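Local coordinates for ATP-dependent RNA helicase HrpB (Escherichia coli, PDB 6EUD), which hydrolyses ATP to ADP and phosphate as a bacterial DEAH/RHA-type RNA helicase that binds single-stranded RNA, at residues Q571-D579 and L611-K622; A294-D302 and S351-D359. All coordinates share one frame; numbering follows the deposited sequence.

Contact 1: residues Q571-D579 and L611-K622; sequences QQSDTVEWD and LHQAMLNGIRDK
Val576 and Ala614 meet through both backbone and side chain. The amide N of Val576 donates to the carbonyl O of Ala614 at 2.9 Å, arriving from above the carbonyl plane. Gly618 N, the normal helical donor, reaches this oxygen from the opposite face, so two bonds grip it. A second direct bond runs from Asn617 ND2 to Asp574 O at 2.7 Å, nearly straight at the hydrogen, with the acceptor in the plane of the Asn617 amide. A water joins Val576 O to Met615 O by donating to both. Weaker CA-H...O contacts add to these, among them Gly618 CA to Val576 O at 3.3 Å. A CB on Gly618 would probably clash with that oxygen. Among the charged groups, Glu577 CG sits between its backbone N and carbonyl carbon (chi1 66°), and the extended chain beyond sends the carboxylate to the helix. Glu577 OE1 forms a salt bridge with Lys622 NZ at 2.8 Å. Glu577 OE2 lies 2.8 Å from Asp621 OD1, the carboxylate planes 88° apart, so one acid probably holds a proton. Val576 CG2 packs on Ala614 CB at 3.8 Å, with Leu611 CD1 farther off. Helix segment 611-622 thus crosses, at a signed angle of -65°, the edge strand 571-579 of a three-stranded antiparallel sheet in the HrpB connector region.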
loop_
_atom_site.group_PDB
_atom_site.type_symbol
_atom_site.label_atom_id
_atom_site.label_comp_id
_atom_site.label_asym_id
_atom_site.label_seq_id
_atom_site.Cartn_x
_atom_site.Cartn_y
_atom_site.Cartn_z
ATOM N N GLN A 571 23.222 11.492 10.829
ATOM C CA GLN A 571 23.719 10.313 11.511
ATOM C C GLN A 571 25.150 10.023 11.038
ATOM O O GLN A 571 25.550 10.405 9.931
ATOM C CB GLN A 571 22.779 9.119 11.288
ATOM C CG GLN A 571 22.396 8.845 9.840
ATOM C CD GLN A 571 21.173 9.625 9.354
ATOM O OE1 GLN A 571 20.817 10.679 9.889
ATOM N NE2 GLN A 571 20.527 9.099 8.324
ATOM N N GLN A 572 25.924 9.382 11.909
ATOM C CA GLN A 572 27.344 9.137 11.683
ATOM C C GLN A 572 27.592 7.657 11.398
ATOM O O GLN A 572 26.995 6.780 12.035
ATOM C CB GLN A 572 28.133 9.581 12.908
ATOM C CG GLN A 572 29.625 9.756 12.733
ATOM C CD GLN A 572 30.288 10.201 14.031
ATOM O OE1 GLN A 572 31.206 11.014 14.024
ATOM N NE2 GLN A 572 29.825 9.655 15.154
ATOM N N SER A 573 28.481 7.375 10.453
ATOM C CA SER A 573 28.736 5.997 10.036
ATOM C C SER A 573 30.179 5.801 9.585
ATOM O O SER A 573 30.602 6.353 8.567
ATOM C CB SER A 573 27.789 5.611 8.909
ATOM O OG SER A 573 28.008 4.287 8.482
ATOM N N ASP A 574 30.934 5.017 10.348
ATOM C CA ASP A 574 32.338 4.760 10.037
ATOM C C ASP A 574 32.508 3.451 9.265
ATOM O O ASP A 574 31.717 2.514 9.412
ATOM C CB ASP A 574 33.170 4.732 11.320
ATOM C CG ASP A 574 33.029 6.006 12.136
ATOM O OD1 ASP A 574 32.756 7.072 11.539
ATOM O OD2 ASP A 574 33.192 5.944 13.375
ATOM N N THR A 575 33.533 3.390 8.424
ATOM C CA THR A 575 33.775 2.192 7.639
ATOM C C THR A 575 35.251 1.871 7.568
ATOM O O THR A 575 36.069 2.732 7.236
ATOM C CB THR A 575 33.230 2.324 6.204
ATOM O OG1 THR A 575 31.836 2.635 6.248
ATOM C CG2 THR A 575 33.409 1.024 5.439
ATOM N N VAL A 576 35.602 0.630 7.893
ATOM C CA VAL A 576 36.969 0.166 7.683
ATOM C C VAL A 576 36.923 -1.144 6.916
ATOM O O VAL A 576 36.145 -2.041 7.243
ATOM C CB VAL A 576 37.746 -0.008 9.006
ATOM C CG1 VAL A 576 39.092 -0.628 8.738
ATOM C CG2 VAL A 576 37.950 1.320 9.673
ATOM N N GLU A 577 37.745 -1.238 5.879
ATOM C CA GLU A 577 37.784 -2.412 5.012
ATOM C C GLU A 577 39.048 -2.372 4.165
ATOM O O GLU A 577 39.753 -1.358 4.138
ATOM C CB GLU A 577 36.562 -2.453 4.108
ATOM C CG GLU A 577 36.553 -1.299 3.127
ATOM C CD GLU A 577 35.187 -1.033 2.572
ATOM O OE1 GLU A 577 35.097 -0.570 1.418
ATOM O OE2 GLU A 577 34.205 -1.289 3.297
ATOM N N TRP A 578 39.325 -3.469 3.465
ATOM C CA TRP A 578 40.502 -3.541 2.606
ATOM C C TRP A 578 40.138 -3.510 1.122
ATOM O O TRP A 578 39.417 -4.377 0.621
ATOM C CB TRP A 578 41.311 -4.801 2.915
ATOM C CG TRP A 578 42.574 -4.887 2.132
ATOM C CD1 TRP A 578 42.778 -5.597 0.979
ATOM C CD2 TRP A 578 43.830 -4.247 2.437
ATOM N NE1 TRP A 578 44.076 -5.437 0.554
ATOM C CE2 TRP A 578 44.744 -4.616 1.428
ATOM C CE3 TRP A 578 44.264 -3.403 3.465
ATOM C CZ2 TRP A 578 46.076 -4.174 1.416
ATOM C CZ3 TRP A 578 45.588 -2.957 3.448
ATOM C CH2 TRP A 578 46.477 -3.347 2.431
ATOM N N ASP A 579 40.651 -2.501 0.426
ATOM C CA ASP A 579 40.460 -2.363 -1.007
ATOM C C ASP A 579 41.473 -3.233 -1.774
ATOM O O ASP A 579 42.649 -2.860 -1.939
ATOM C CB ASP A 579 40.567 -0.882 -1.398
ATOM C CG ASP A 579 40.370 -0.643 -2.883
ATOM O OD1 ASP A 579 39.897 -1.565 -3.582
ATOM O OD2 ASP A 579 40.656 0.487 -3.342
ATOM N N LEU A 611 35.732 1.197 16.202
ATOM C CA LEU A 611 36.481 0.403 15.241
ATOM C C LEU A 611 35.730 -0.870 14.855
ATOM O O LEU A 611 35.623 -1.206 13.670
ATOM C CB LEU A 611 37.855 0.046 15.813
ATOM C CG LEU A 611 38.745 -0.785 14.905
ATOM C CD1 LEU A 611 39.197 0.050 13.715
ATOM C CD2 LEU A 611 39.922 -1.333 15.689
ATOM N N HIS A 612 35.213 -1.573 15.855
ATOM C CA HIS A 612 34.489 -2.799 15.602
ATOM C C HIS A 612 33.274 -2.526 14.752
ATOM O O HIS A 612 32.968 -3.276 13.818
ATOM C CB HIS A 612 34.091 -3.455 16.910
ATOM C CG HIS A 612 35.260 -3.871 17.732
ATOM N ND1 HIS A 612 35.213 -3.963 19.103
ATOM C CD2 HIS A 612 36.519 -4.213 17.370
ATOM C CE1 HIS A 612 36.396 -4.346 19.554
ATOM N NE2 HIS A 612 37.205 -4.506 18.523
ATOM N N GLN A 613 32.594 -1.434 15.068
ATOM C CA GLN A 613 31.427 -1.047 14.311
ATOM C C GLN A 613 31.835 -0.720 12.872
ATOM O O GLN A 613 31.167 -1.151 11.921
ATOM C CB GLN A 613 30.716 0.139 14.970
ATOM C CG GLN A 613 29.357 0.469 14.337
ATOM C CD GLN A 613 28.315 -0.664 14.502
ATOM O OE1 GLN A 613 28.212 -1.278 15.570
ATOM N NE2 GLN A 613 27.551 -0.937 13.439
ATOM N N ALA A 614 32.937 0.012 12.707
ATOM C CA ALA A 614 33.397 0.387 11.367
ATOM C C ALA A 614 33.752 -0.858 10.546
ATOM O O ALA A 614 33.542 -0.889 9.334
ATOM C CB ALA A 614 34.590 1.344 11.443
ATOM N N MET A 615 34.278 -1.886 11.204
ATOM C CA MET A 615 34.590 -3.144 10.534
ATOM C C MET A 615 33.326 -3.895 10.082
ATOM O O MET A 615 33.320 -4.512 8.998
ATOM C CB MET A 615 35.424 -4.031 11.456
ATOM C CG MET A 615 36.850 -3.551 11.667
ATOM S SD MET A 615 37.767 -4.648 12.783
ATOM C CE MET A 615 39.399 -3.902 12.750
ATOM N N LEU A 616 32.277 -3.869 10.915
ATOM C CA LEU A 616 30.989 -4.465 10.539
ATOM C C LEU A 616 30.458 -3.857 9.247
ATOM O O LEU A 616 29.962 -4.581 8.374
ATOM C CB LEU A 616 29.942 -4.293 11.646
ATOM C CG LEU A 616 30.179 -5.011 12.980
ATOM C CD1 LEU A 616 28.927 -4.961 13.808
ATOM C CD2 LEU A 616 30.595 -6.435 12.755
ATOM N N ASN A 617 30.555 -2.528 9.132
ATOM C CA ASN A 617 30.144 -1.836 7.918
ATOM C C ASN A 617 31.010 -2.214 6.714
ATOM O O ASN A 617 30.536 -2.266 5.571
ATOM C CB ASN A 617 30.182 -0.320 8.133
ATOM C CG ASN A 617 29.114 0.163 9.104
ATOM O OD1 ASN A 617 28.021 -0.386 9.155
ATOM N ND2 ASN A 617 29.428 1.199 9.869
ATOM N N GLY A 618 32.285 -2.478 6.978
ATOM C CA GLY A 618 33.198 -2.921 5.945
ATOM C C GLY A 618 32.798 -4.296 5.445
ATOM O O GLY A 618 32.892 -4.590 4.249
ATOM N N ILE A 619 32.351 -5.142 6.371
ATOM C CA ILE A 619 31.889 -6.484 6.029
ATOM C C ILE A 619 30.628 -6.380 5.172
ATOM O O ILE A 619 30.486 -7.095 4.175
ATOM C CB ILE A 619 31.613 -7.322 7.289
ATOM C CG1 ILE A 619 32.901 -7.499 8.090
ATOM C CG2 ILE A 619 30.975 -8.669 6.920
ATOM C CD1 ILE A 619 32.690 -8.058 9.473
ATOM N N ARG A 620 29.726 -5.476 5.556
ATOM C CA ARG A 620 28.568 -5.161 4.727
ATOM C C ARG A 620 28.994 -4.686 3.342
ATOM O O ARG A 620 28.277 -4.912 2.373
ATOM C CB ARG A 620 27.692 -4.106 5.386
ATOM C CG ARG A 620 27.152 -4.550 6.710
ATOM C CD ARG A 620 25.895 -3.820 7.105
ATOM N NE ARG A 620 25.353 -4.498 8.265
ATOM C CZ ARG A 620 25.573 -4.131 9.519
ATOM N NH1 ARG A 620 26.273 -3.033 9.772
ATOM N NH2 ARG A 620 25.056 -4.848 10.511
ATOM N N ASP A 621 30.150 -4.035 3.237
ATOM C CA ASP A 621 30.637 -3.628 1.920
ATOM C C ASP A 621 31.208 -4.798 1.149
ATOM O O ASP A 621 30.914 -4.959 -0.026
ATOM C CB ASP A 621 31.709 -2.529 2.016
ATOM C CG ASP A 621 31.120 -1.118 2.060
ATOM O OD1 ASP A 621 31.680 -0.252 2.761
ATOM O OD2 ASP A 621 30.101 -0.866 1.384
ATOM N N LYS A 622 32.036 -5.605 1.809
ATOM C CA LYS A 622 32.839 -6.620 1.128
ATOM C C LYS A 622 32.184 -7.998 1.109
ATOM O O LYS A 622 32.578 -8.869 0.327
ATOM C CB LYS A 622 34.224 -6.720 1.776
ATOM C CG LYS A 622 35.100 -5.514 1.539
ATOM C CD LYS A 622 35.256 -5.280 0.061
ATOM C CE LYS A 622 36.373 -4.305 -0.243
ATOM N NZ LYS A 622 36.077 -2.978 0.309
HETATM O O HOH W 1 35.916 -4.719 7.576
#

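Contact 2: residues A294-D302 and S351-D359; sequences AQERVARFD and SEPEILQSD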
loop_
_atom_site.group_PDB
_atom_site.type_symbol
_atom_site.label_atom_id
_atom_site.label_comp_id
_atom_site.label_asym_id
_atom_site.label_seq_id
_atom_site.Cartn_x
_atom_site.Cartn_y
_atom_site.Cartn_z
ATOM N N ALA A 294 -11.465 1.920 -21.685
ATOM C CA ALA A 294 -11.101 0.888 -20.696
ATOM C C ALA A 294 -9.867 1.221 -19.866
ATOM O O ALA A 294 -9.218 0.313 -19.348
ATOM C CB ALA A 294 -10.912 -0.465 -21.376
ATOM N N GLN A 295 -9.562 2.510 -19.717
ATOM C CA GLN A 295 -8.407 2.949 -18.933
ATOM C C GLN A 295 -8.764 3.999 -17.900
ATOM O O GLN A 295 -9.318 5.037 -18.233
ATOM C CB GLN A 295 -7.312 3.458 -19.858
ATOM C CG GLN A 295 -6.636 2.297 -20.536
ATOM C CD GLN A 295 -5.558 2.697 -21.484
ATOM O OE1 GLN A 295 -5.277 3.887 -21.656
ATOM N NE2 GLN A 295 -4.936 1.702 -22.119
ATOM N N GLU A 296 -8.458 3.689 -16.641
ATOM C CA GLU A 296 -8.724 4.546 -15.493
ATOM C C GLU A 296 -7.465 5.298 -15.081
ATOM O O GLU A 296 -6.341 4.859 -15.353
ATOM C CB GLU A 296 -9.208 3.714 -14.298
ATOM C CG GLU A 296 -10.698 3.765 -14.000
ATOM C CD GLU A 296 -11.117 2.704 -12.988
ATOM O OE1 GLU A 296 -10.226 1.976 -12.494
ATOM O OE2 GLU A 296 -12.334 2.582 -12.702
ATOM N N ARG A 297 -7.652 6.409 -14.377
ATOM C CA ARG A 297 -6.540 7.066 -13.710
ATOM C C ARG A 297 -6.723 6.981 -12.190
ATOM O O ARG A 297 -7.659 7.572 -11.646
ATOM C CB ARG A 297 -6.431 8.516 -14.174
ATOM C CG ARG A 297 -5.342 9.314 -13.506
ATOM C CD ARG A 297 -4.884 10.448 -14.423
ATOM N NE ARG A 297 -4.269 9.926 -15.649
ATOM C CZ ARG A 297 -4.555 10.358 -16.874
ATOM N NH1 ARG A 297 -5.447 11.325 -17.045
ATOM N NH2 ARG A 297 -3.947 9.821 -17.930
ATOM N N VAL A 298 -5.842 6.247 -11.509
ATOM C CA VAL A 298 -5.956 6.093 -10.053
ATOM C C VAL A 298 -4.701 6.507 -9.280
ATOM O O VAL A 298 -3.577 6.428 -9.787
ATOM C CB VAL A 298 -6.303 4.621 -9.646
ATOM C CG1 VAL A 298 -7.710 4.266 -10.076
ATOM C CG2 VAL A 298 -5.298 3.636 -10.231
ATOM N N ALA A 299 -4.926 6.942 -8.042
ATOM C CA ALA A 299 -3.869 7.264 -7.085
ATOM C C ALA A 299 -3.207 5.999 -6.579
ATOM O O ALA A 299 -3.883 5.071 -6.156
ATOM C CB ALA A 299 -4.433 8.057 -5.926
ATOM N N ARG A 300 -1.883 5.949 -6.638
ATOM C CA ARG A 300 -1.167 4.786 -6.154
ATOM C C ARG A 300 -0.058 5.169 -5.161
ATOM O O ARG A 300 0.843 5.966 -5.474
ATOM C CB ARG A 300 -0.581 3.993 -7.321
ATOM C CG ARG A 300 0.398 2.929 -6.890
ATOM C CD ARG A 300 0.399 1.765 -7.860
ATOM N NE ARG A 300 -0.903 1.106 -7.913
ATOM C CZ ARG A 300 -1.184 0.077 -8.705
ATOM N NH1 ARG A 300 -0.256 -0.407 -9.519
ATOM N NH2 ARG A 300 -2.396 -0.461 -8.688
ATOM N N PHE A 301 -0.140 4.598 -3.961
ATOM C CA PHE A 301 0.887 4.797 -2.957
ATOM C C PHE A 301 2.069 3.889 -3.241
ATOM O O PHE A 301 1.890 2.695 -3.478
ATOM C CB PHE A 301 0.335 4.536 -1.560
ATOM C CG PHE A 301 1.374 4.581 -0.481
ATOM C CD1 PHE A 301 1.958 5.785 -0.109
ATOM C CD2 PHE A 301 1.768 3.428 0.170
ATOM C CE1 PHE A 301 2.917 5.839 0.889
ATOM C CE2 PHE A 301 2.734 3.480 1.172
ATOM C CZ PHE A 301 3.300 4.693 1.533
ATOM N N ASP A 302 3.265 4.474 -3.218
ATOM C CA ASP A 302 4.528 3.751 -3.368
ATOM C C ASP A 302 5.272 3.691 -2.036
ATOM O O ASP A 302 5.885 4.673 -1.628
ATOM C CB ASP A 302 5.396 4.434 -4.437
ATOM C CG ASP A 302 6.678 3.661 -4.759
ATOM O OD1 ASP A 302 6.992 2.659 -4.071
ATOM O OD2 ASP A 302 7.389 4.084 -5.705
ATOM N N SER A 351 -12.970 -3.747 -9.265
ATOM C CA SER A 351 -12.048 -2.626 -9.067
ATOM C C SER A 351 -11.324 -2.700 -7.716
ATOM O O SER A 351 -11.854 -3.213 -6.749
ATOM C CB SER A 351 -12.795 -1.304 -9.165
ATOM O OG SER A 351 -13.349 -1.174 -10.450
ATOM N N GLU A 352 -10.111 -2.179 -7.677
ATOM C CA GLU A 352 -9.316 -2.130 -6.470
ATOM C C GLU A 352 -9.804 -0.988 -5.569
ATOM O O GLU A 352 -9.819 0.163 -5.991
ATOM C CB GLU A 352 -7.849 -1.938 -6.836
ATOM C CG GLU A 352 -6.844 -2.452 -5.819
ATOM C CD GLU A 352 -5.429 -2.336 -6.352
ATOM O OE1 GLU A 352 -5.261 -1.688 -7.413
ATOM O OE2 GLU A 352 -4.496 -2.886 -5.727
ATOM N N PRO A 353 -10.212 -1.310 -4.331
ATOM C CA PRO A 353 -10.649 -0.320 -3.337
ATOM C C PRO A 353 -9.504 0.640 -2.994
ATOM O O PRO A 353 -8.349 0.209 -3.018
ATOM C CB PRO A 353 -11.017 -1.176 -2.111
ATOM C CG PRO A 353 -11.180 -2.564 -2.616
ATOM C CD PRO A 353 -10.253 -2.685 -3.801
ATOM N N GLU A 354 -9.813 1.891 -2.668
ATOM C CA GLU A 354 -8.787 2.909 -2.338
ATOM C C GLU A 354 -7.895 2.507 -1.145
ATOM O O GLU A 354 -6.710 2.826 -1.112
ATOM C CB GLU A 354 -9.468 4.266 -2.060
ATOM C CG GLU A 354 -8.533 5.400 -1.674
ATOM C CD GLU A 354 -9.265 6.710 -1.343
ATOM O OE1 GLU A 354 -10.502 6.704 -1.195
ATOM O OE2 GLU A 354 -8.600 7.760 -1.227
ATOM N N ILE A 355 -8.450 1.770 -0.188
ATOM C CA ILE A 355 -7.672 1.350 0.969
ATOM C C ILE A 355 -6.480 0.456 0.593
ATOM O O ILE A 355 -5.505 0.361 1.357
ATOM C CB ILE A 355 -8.566 0.614 2.020
ATOM C CG1 ILE A 355 -7.811 0.452 3.351
ATOM C CG2 ILE A 355 -9.095 -0.726 1.467
ATOM C CD1 ILE A 355 -8.674 -0.014 4.522
ATOM N N LEU A 356 -6.528 -0.174 -0.580
ATOM C CA LEU A 356 -5.431 -1.044 -0.985
ATOM C C LEU A 356 -4.326 -0.302 -1.733
ATOM O O LEU A 356 -3.230 -0.814 -1.876
ATOM C CB LEU A 356 -5.956 -2.198 -1.837
ATOM C CG LEU A 356 -6.940 -3.090 -1.064
ATOM C CD1 LEU A 356 -7.315 -4.293 -1.859
ATOM C CD2 LEU A 356 -6.383 -3.511 0.272
ATOM N N GLN A 357 -4.596 0.911 -2.186
ATOM C CA GLN A 357 -3.638 1.593 -3.041
ATOM C C GLN A 357 -3.124 2.909 -2.425
ATOM O O GLN A 357 -2.368 3.638 -3.060
ATOM C CB GLN A 357 -4.275 1.827 -4.432
ATOM C CG GLN A 357 -5.657 2.530 -4.408
ATOM C CD GLN A 357 -6.496 2.385 -5.705
ATOM O OE1 GLN A 357 -6.207 1.560 -6.582
ATOM N NE2 GLN A 357 -7.550 3.192 -5.809
ATOM N N SER A 358 -3.506 3.207 -1.187
ATOM C CA SER A 358 -3.182 4.519 -0.619
ATOM C C SER A 358 -2.314 4.530 0.651
ATOM O O SER A 358 -2.203 3.542 1.384
ATOM C CB SER A 358 -4.471 5.301 -0.330
ATOM O OG SER A 358 -5.136 4.800 0.809
ATOM N N ASP A 359 -1.679 5.682 0.853
ATOM C CA ASP A 359 -1.006 6.069 2.093
ATOM C C ASP A 359 -1.911 5.802 3.294
ATOM O O ASP A 359 -3.052 6.244 3.331
ATOM C CB ASP A 359 -0.640 7.557 2.010
ATOM C CG ASP A 359 0.437 7.981 3.009
ATOM O OD1 ASP A 359 0.494 7.484 4.161
ATOM O OD2 ASP A 359 1.235 8.847 2.613
HETATM O O HOH W 2 -11.879 -0.687 -12.376
#
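This contact belongs to the helicase C-terminal, RecA-like domain, where the end of strand 287-302 meets the loop between helices 341-346 and 361-370. Phe301 N donates to Gln357 O at 2.6 Å, the one direct hydrogen bond between the segments. Phe301 CG stands anti to its own N (chi1 174°), which brings one ring face under Asp359 CA, 4.0 Å from the ring centroid, in a CH-pi contact. Asp359 CB lies 3.8 Å from Phe301 CD1, while Asp359 OD1 is hydrogen-bonded to Ser361 OG. Asn388 and Ala391 of helix 386-398 also touch Phe301. With an alanine in place of Phe301, Asp359 CA would probably lose the ring face it rests on, and a gap would be likely beside helix 386-398. The side chain of Gln357 passes alongside the strand, its CG 3.6 Å from Ala299 O. Arg300 NH2 and Glu352 OE1 form a long salt bridge at 3.4 Å, with the carboxylate turned 84° from the guanidinium plane. A water links Glu296 OE1 to Ser351 OG, which also hydrogen-bonds Ser316 OG. The backbone bond, the ring and Gln357 thus fix the loop near Phe301, whereas the long ion pair and the water probably hold its earlier part less firmly.

How the contacts relate
The two contacts share no helix or strand. Contact 2 lies in the helicase C-terminal region, its centre about 9 Å from the centre of the chain, yet it is a surface contact. Contact 1 lies about 34 Å from that centre but is partly buried, with half of its touching residues buried. The centres of contact 1 and contact 2 are about 41 Å apart. The nearest atoms of contact 1 and contact 2 are about 18 Å apart, so they do not touch. Contact 1 sets a helix across a strand and buries 515 Å², relying on repeated backbone contacts and a small acid-lysine group. Contact 2 sets an irregular loop against a strand and buries 366 Å². There the face of an aromatic ring takes part, as no ring does in the bonds of contact 1.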